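Local coordinates for protein extracellular endo-alpha-(1->5)-L-arabinanase 1 (Bacillus subtilis, PDB 1UV4) that cleaves internal alpha-1,5-L-arabinofuranosidic linkages in linear and branched arabinan as a secreted, calcium-binding family 43 glycosyl hydrolase, at residues Gly154-Lys159 and Leu171-Ala176; Val200-Cys205 and Lys214-Arg219. All blocks are in the same frame, centred on the assembly; numbering follows the deposited sequence.

From the N terminus, interaction 1 comes first: 154-159 is followed by 11 residues, after which 171-176 returns antiparallel to it. Only after that contact has closed does interaction 2 open, where 200-205 and 214-219 form a hairpin across an eight-residue connection. The two are therefore in series, neither crossing nor enclosing the other, and each belongs to a different antiparallel sheet of the propeller. The centres of interactions 1 and 2 lie about 15 Å apart. The two sheets nevertheless pack face to face, with Ile155 CG1 4.1 Å from Val200 CG1, and both approach Glu185, the inferred proton donor, through Ile155 in interaction 1 and Ser201 in interaction 2.

Interaction 1. Residues Gly154-Lys159 and Leu171-Ala176; sequences GIKLTK and LYSIAA. With EDO (1,2-ethanediol), chain F.
Lys156 and Ser173 form a non-hydrogen-bonded antiparallel pair whose side chains share one face of the sheet. The lysine CB lies 3.9 Å from Leu171 CD1, and the chain then folds at chi2 (-56°), which swings its outer half along the neighbouring strand. CD passes Tyr172 O and C2 of a bound 1,2-ethanediol, probably a crystallisation additive. CE comes near the diol O2, and NZ donates to Ser173 OG at 2.9 Å. NZ also bonds to Ser153 OG, so two serine hydroxyls hold the ammonium group. The diol adds a bond from NZ to its O2 and one between its O1 and Ser173 OG, although its exact pose is doubtful.

The backbone evidence identifies a classic beta bulge: Ile174 and Ala175 both face Ile155. Ile155 N donates to Ala175 O, whereas Ile155 O receives Ile174 N at 2.9 Å in an almost straight bond (177°). Beyond the bulge, Leu157 and Tyr172 exchange two backbone bonds, and Leu157 O also lies at the edge of the tyrosine ring, in its plane, 3.5 Å from CD2. On the apolar side, Ile174 turns CG1 between its backbone N and carbonyl carbon (chi1 60°), bringing CG1 to 3.7 Å from Ile155 CG2 and CD1 to 4.0 Å from Leu157 CB.

Strand 144-148 pairs with the other edge of 155-160. Ile155, Ile174 and Ala175 pack on strands 184-192 and 195-203, so this contact joins one propeller sheet to the next.

Interaction 2. Residues Val200-Cys205 and Lys214-Arg219; sequences VSFDKC and KIAYGR
Val200 and Ala216 are a hydrogen-bonded pair in an antiparallel beta hairpin, the two central strands of a four-stranded sheet in the family 43 propeller. Their reciprocal bonds, Val200 N to Ala216 O at 2.9 Å and Ala216 N to Val200 O at 3.0 Å, are nearly linear. Phe202 and Lys214 form a second hydrogen-bonded pair, but Phe202 N reaches Lys214 O with a more bent N-H...O angle of 146°.

The close packing is on the face shared by Val200, Phe202 and Ala216. Phe202 CG stands anti to its own carbonyl carbon (chi1 -81°), and the ring reaches diagonally across to the partner strand, its face set against the methyl of Ala216, two residues beyond its own pair partner Lys214. Arg177 makes a cation-pi contact with the same ring, while Ile242 of strand 241-244 packs against Ala216. Lys214 begins on this face too, yet its extended chain leads away from the strand opposite and is partly exposed, marking the loose side.

On the other face of the sheet, Ser201 and Ile215 form the non-hydrogen-bonded pair, but Ser201 OG stays 4.9 Å from Ile215 CG1. The backbones are nearer, with Ser201 CA 3.4 Å from Lys214 O in a CA-H...O contact. Ser201 OG is held from outside the hairpin by Gln256 OE1 and Gly255 N, and its side chain packs on Glu185, the inferred proton donor; this face thus borders the catalytic centre.

A CH-pi contact marks the close packing of the first face: Ala216 CB sits 3.8 Å from the Phe202 ring centroid, 12° off the normal.

Interaction 1. Residues Gly154-Lys159 and Leu171-Ala176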
loop_
_atom_site.group_PDB
_atom_site.type_symbol
_atom_site.label_atom_id
_atom_site.label_comp_id
_atom_site.label_asym_id
_atom_site.label_seq_id
_atom_site.Cartn_x
_atom_site.Cartn_y
_atom_site.Cartn_z
ATOM N N GLY A 154 11.847 6.812 -5.417
ATOM C CA GLY A 154 11.034 6.584 -4.228
ATOM C C GLY A 154 9.565 6.936 -4.292
ATOM O O GLY A 154 8.891 6.764 -5.276
ATOM N N ILE A 155 9.087 7.496 -3.186
ATOM C CA ILE A 155 7.678 7.763 -2.944
ATOM C C ILE A 155 7.249 9.142 -3.396
ATOM O O ILE A 155 7.890 10.151 -3.101
ATOM C CB ILE A 155 7.387 7.596 -1.459
ATOM C CG1 ILE A 155 7.952 6.238 -0.981
ATOM C CG2 ILE A 155 5.881 7.692 -1.162
ATOM C CD1 ILE A 155 7.474 5.033 -1.648
ATOM N N LYS A 156 6.160 9.114 -4.188
ATOM C CA LYS A 156 5.581 10.306 -4.793
ATOM C C LYS A 156 4.184 10.539 -4.230
ATOM O O LYS A 156 3.569 9.635 -3.698
ATOM C CB LYS A 156 5.506 10.149 -6.287
ATOM C CG LYS A 156 6.833 9.771 -6.984
ATOM C CD LYS A 156 7.965 10.734 -6.697
ATOM C CE LYS A 156 9.265 10.259 -7.250
ATOM N NZ LYS A 156 10.341 11.260 -7.000
ATOM N N LEU A 157 3.708 11.758 -4.438
ATOM C CA LEU A 157 2.430 12.239 -3.915
ATOM C C LEU A 157 1.778 13.223 -4.894
ATOM O O LEU A 157 2.431 14.101 -5.389
ATOM C CB LEU A 157 2.645 12.905 -2.572
ATOM C CG LEU A 157 1.445 13.530 -1.888
ATOM C CD1 LEU A 157 0.535 12.476 -1.342
ATOM C CD2 LEU A 157 1.904 14.521 -0.795
ATOM N N THR A 158 0.487 13.013 -5.171
ATOM C CA THR A 158 -0.281 13.957 -5.946
ATOM C C THR A 158 -1.639 14.178 -5.268
ATOM O O THR A 158 -2.238 13.263 -4.707
ATOM C CB THR A 158 -0.478 13.465 -7.404
ATOM O OG1 THR A 158 -1.275 14.393 -8.145
ATOM C CG2 THR A 158 -1.207 12.131 -7.432
ATOM N N LYS A 159 -2.139 15.381 -5.431
ATOM C CA LYS A 159 -3.521 15.691 -5.071
ATOM C C LYS A 159 -4.403 14.977 -6.084
ATOM O O LYS A 159 -3.999 14.688 -7.244
ATOM C CB LYS A 159 -3.785 17.201 -5.076
ATOM C CG LYS A 159 -5.119 17.643 -4.467
ATOM C CD LYS A 159 -5.134 19.168 -4.238
ATOM C CE LYS A 159 -6.533 19.661 -3.928
ATOM N NZ LYS A 159 -7.025 19.210 -2.651
ATOM N N LEU A 171 3.356 16.652 -9.100
ATOM C CA LEU A 171 3.815 15.441 -8.467
ATOM C C LEU A 171 4.928 15.763 -7.485
ATOM O O LEU A 171 5.973 16.283 -7.890
ATOM C CB LEU A 171 4.304 14.456 -9.548
ATOM C CG LEU A 171 4.521 13.023 -9.075
ATOM C CD1 LEU A 171 3.242 12.337 -8.554
ATOM C CD2 LEU A 171 5.127 12.160 -10.189
ATOM N N TYR A 172 4.730 15.433 -6.210
ATOM C CA TYR A 172 5.648 15.755 -5.122
ATOM C C TYR A 172 6.422 14.493 -4.729
ATOM O O TYR A 172 5.956 13.368 -4.923
ATOM C CB TYR A 172 4.879 16.260 -3.894
ATOM C CG TYR A 172 4.099 17.537 -4.118
ATOM C CD1 TYR A 172 4.668 18.767 -3.891
ATOM C CD2 TYR A 172 2.786 17.513 -4.554
ATOM C CE1 TYR A 172 3.940 19.956 -4.092
ATOM C CE2 TYR A 172 2.068 18.687 -4.749
ATOM C CZ TYR A 172 2.650 19.895 -4.512
ATOM O OH TYR A 172 1.947 21.086 -4.705
ATOM N N SER A 173 7.629 14.727 -4.248
ATOM C CA SER A 173 8.500 13.684 -3.698
ATOM C C SER A 173 8.484 13.740 -2.190
ATOM O O SER A 173 8.714 14.776 -1.610
ATOM C CB SER A 173 9.924 13.877 -4.197
ATOM O OG SER A 173 9.953 13.781 -5.601
ATOM N N ILE A 174 8.193 12.602 -1.546
ATOM C CA ILE A 174 8.062 12.594 -0.076
ATOM C C ILE A 174 8.920 11.588 0.690
ATOM O O ILE A 174 9.099 11.747 1.903
ATOM C CB ILE A 174 6.574 12.481 0.368
ATOM C CG1 ILE A 174 5.908 11.220 -0.133
ATOM C CG2 ILE A 174 5.801 13.743 -0.032
ATOM C CD1 ILE A 174 4.508 11.001 0.454
ATOM N N ALA A 175 9.500 10.584 0.011
ATOM C CA ALA A 175 10.483 9.711 0.663
ATOM C C ALA A 175 11.366 9.086 -0.372
ATOM O O ALA A 175 10.925 8.789 -1.471
ATOM C CB ALA A 175 9.836 8.601 1.563
ATOM N N ALA A 176 12.642 8.944 -0.025
ATOM C CA ALA A 176 13.631 8.352 -0.945
ATOM C C ALA A 176 14.737 7.693 -0.127
ATOM O O ALA A 176 14.973 8.038 1.026
ATOM C CB ALA A 176 14.208 9.457 -1.819
HETATM C C1 EDO F . 8.643 15.486 -8.440
HETATM O O1 EDO F . 9.020 15.870 -7.133
HETATM C C2 EDO F . 8.336 14.011 -8.459
HETATM O O2 EDO F . 9.405 13.326 -9.062
#

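Interaction 2. Residues Val200-Cys205 and Lys214-Arg219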
loop_
_atom_site.group_PDB
_atom_site.type_symbol
_atom_site.label_atom_id
_atom_site.label_comp_id
_atom_site.label_asym_id
_atom_site.label_seq_id
_atom_site.Cartn_x
_atom_site.Cartn_y
_atom_site.Cartn_z
ATOM N N VAL A 200 6.601 3.808 5.344
ATOM C CA VAL A 200 7.036 3.124 4.141
ATOM C C VAL A 200 7.637 1.774 4.549
ATOM O O VAL A 200 7.977 1.548 5.705
ATOM C CB VAL A 200 8.070 3.942 3.335
ATOM C CG1 VAL A 200 7.514 5.261 2.962
ATOM C CG2 VAL A 200 9.358 4.122 4.116
ATOM N N SER A 201 7.668 0.836 3.610
ATOM C CA SER A 201 8.471 -0.366 3.757
ATOM C C SER A 201 9.878 -0.102 3.218
ATOM O O SER A 201 10.013 0.346 2.090
ATOM C CB SER A 201 7.808 -1.505 2.989
ATOM O OG SER A 201 6.538 -1.796 3.531
ATOM N N PHE A 202 10.903 -0.320 4.028
ATOM C CA PHE A 202 12.280 -0.382 3.555
ATOM C C PHE A 202 12.470 -1.822 3.077
ATOM O O PHE A 202 12.079 -2.755 3.782
ATOM C CB PHE A 202 13.283 -0.093 4.693
ATOM C CG PHE A 202 13.499 1.364 5.014
ATOM C CD1 PHE A 202 12.819 2.381 4.357
ATOM C CD2 PHE A 202 14.384 1.696 6.021
ATOM C CE1 PHE A 202 12.999 3.717 4.702
ATOM C CE2 PHE A 202 14.619 3.025 6.339
ATOM C CZ PHE A 202 13.932 4.040 5.665
ATOM N N ASP A 203 13.067 -2.005 1.919
ATOM C CA ASP A 203 13.260 -3.325 1.314
ATOM C C ASP A 203 14.736 -3.648 1.347
ATOM O O ASP A 203 15.562 -2.794 1.570
ATOM C CB ASP A 203 12.852 -3.304 -0.173
ATOM C CG ASP A 203 11.349 -3.181 -0.403
ATOM O OD1 ASP A 203 10.553 -3.288 0.553
ATOM O OD2 ASP A 203 10.887 -2.948 -1.556
ATOM N N LYS A 204 15.057 -4.904 1.112
ATOM C CA LYS A 204 16.436 -5.281 0.863
ATOM C C LYS A 204 16.843 -4.785 -0.511
ATOM O O LYS A 204 16.161 -5.039 -1.503
ATOM C CB LYS A 204 16.597 -6.787 0.997
ATOM C CG LYS A 204 16.633 -7.221 2.471
ATOM C CD LYS A 204 15.479 -8.172 2.832
ATOM C CE LYS A 204 15.989 -9.391 3.644
ATOM N NZ LYS A 204 14.960 -10.487 3.753
ATOM N N CYS A 205 17.964 -4.073 -0.571
ATOM C CA CYS A 205 18.391 -3.418 -1.813
ATOM C C CYS A 205 19.220 -4.326 -2.689
ATOM O O CYS A 205 19.320 -4.133 -3.906
ATOM C CB CYS A 205 19.264 -2.210 -1.475
ATOM S SG CYS A 205 20.788 -2.654 -0.622
ATOM N N LYS A 214 11.797 -3.830 6.724
ATOM C CA LYS A 214 11.396 -3.091 7.914
ATOM C C LYS A 214 10.311 -2.083 7.570
ATOM O O LYS A 214 10.148 -1.716 6.424
ATOM C CB LYS A 214 12.570 -2.297 8.480
ATOM C CG LYS A 214 13.802 -3.050 8.774
ATOM C CD LYS A 214 14.847 -2.087 9.356
ATOM C CE LYS A 214 16.233 -2.645 9.139
ATOM N NZ LYS A 214 17.301 -1.997 9.959
ATOM N N ILE A 215 9.531 -1.670 8.568
ATOM C CA ILE A 215 8.547 -0.600 8.460
ATOM C C ILE A 215 9.130 0.640 9.122
ATOM O O ILE A 215 9.521 0.558 10.264
ATOM C CB ILE A 215 7.226 -0.976 9.105
ATOM C CG1 ILE A 215 6.616 -2.166 8.384
ATOM C CG2 ILE A 215 6.261 0.158 9.133
ATOM C CD1 ILE A 215 5.469 -2.784 9.068
ATOM N N ALA A 216 9.157 1.761 8.403
ATOM C CA ALA A 216 9.794 3.020 8.841
ATOM C C ALA A 216 8.802 4.175 8.757
ATOM O O ALA A 216 7.975 4.162 7.883
ATOM C CB ALA A 216 11.016 3.322 8.015
ATOM N N TYR A 217 8.956 5.186 9.632
ATOM C CA TYR A 217 7.994 6.298 9.654
ATOM C C TYR A 217 8.586 7.667 9.907
ATOM O O TYR A 217 9.701 7.824 10.408
ATOM C CB TYR A 217 6.859 6.012 10.625
ATOM C CG TYR A 217 7.273 5.893 12.055
ATOM C CD1 TYR A 217 7.487 7.018 12.852
ATOM C CD2 TYR A 217 7.467 4.641 12.646
ATOM C CE1 TYR A 217 7.860 6.904 14.176
ATOM C CE2 TYR A 217 7.850 4.516 13.933
ATOM C CZ TYR A 217 8.036 5.627 14.731
ATOM O OH TYR A 217 8.414 5.483 16.052
ATOM N N GLY A 218 7.815 8.677 9.535
ATOM C CA GLY A 218 8.181 10.063 9.796
ATOM C C GLY A 218 6.917 10.902 9.818
ATOM O O GLY A 218 5.814 10.415 9.505
ATOM N N ARG A 219 7.043 12.169 10.168
ATOM C CA ARG A 219 5.871 13.069 10.282
ATOM C C ARG A 219 6.176 14.457 9.713
ATOM O O ARG A 219 7.332 14.919 9.748
ATOM C CB ARG A 219 5.383 13.195 11.725
ATOM C CG ARG A 219 6.234 14.061 12.654
ATOM C CD ARG A 219 5.852 14.000 14.109
ATOM N NE ARG A 219 6.646 14.952 14.903
ATOM C CZ ARG A 219 6.522 15.116 16.219
ATOM N NH1 ARG A 219 5.633 14.416 16.907
ATOM N NH2 ARG A 219 7.281 15.989 16.835
#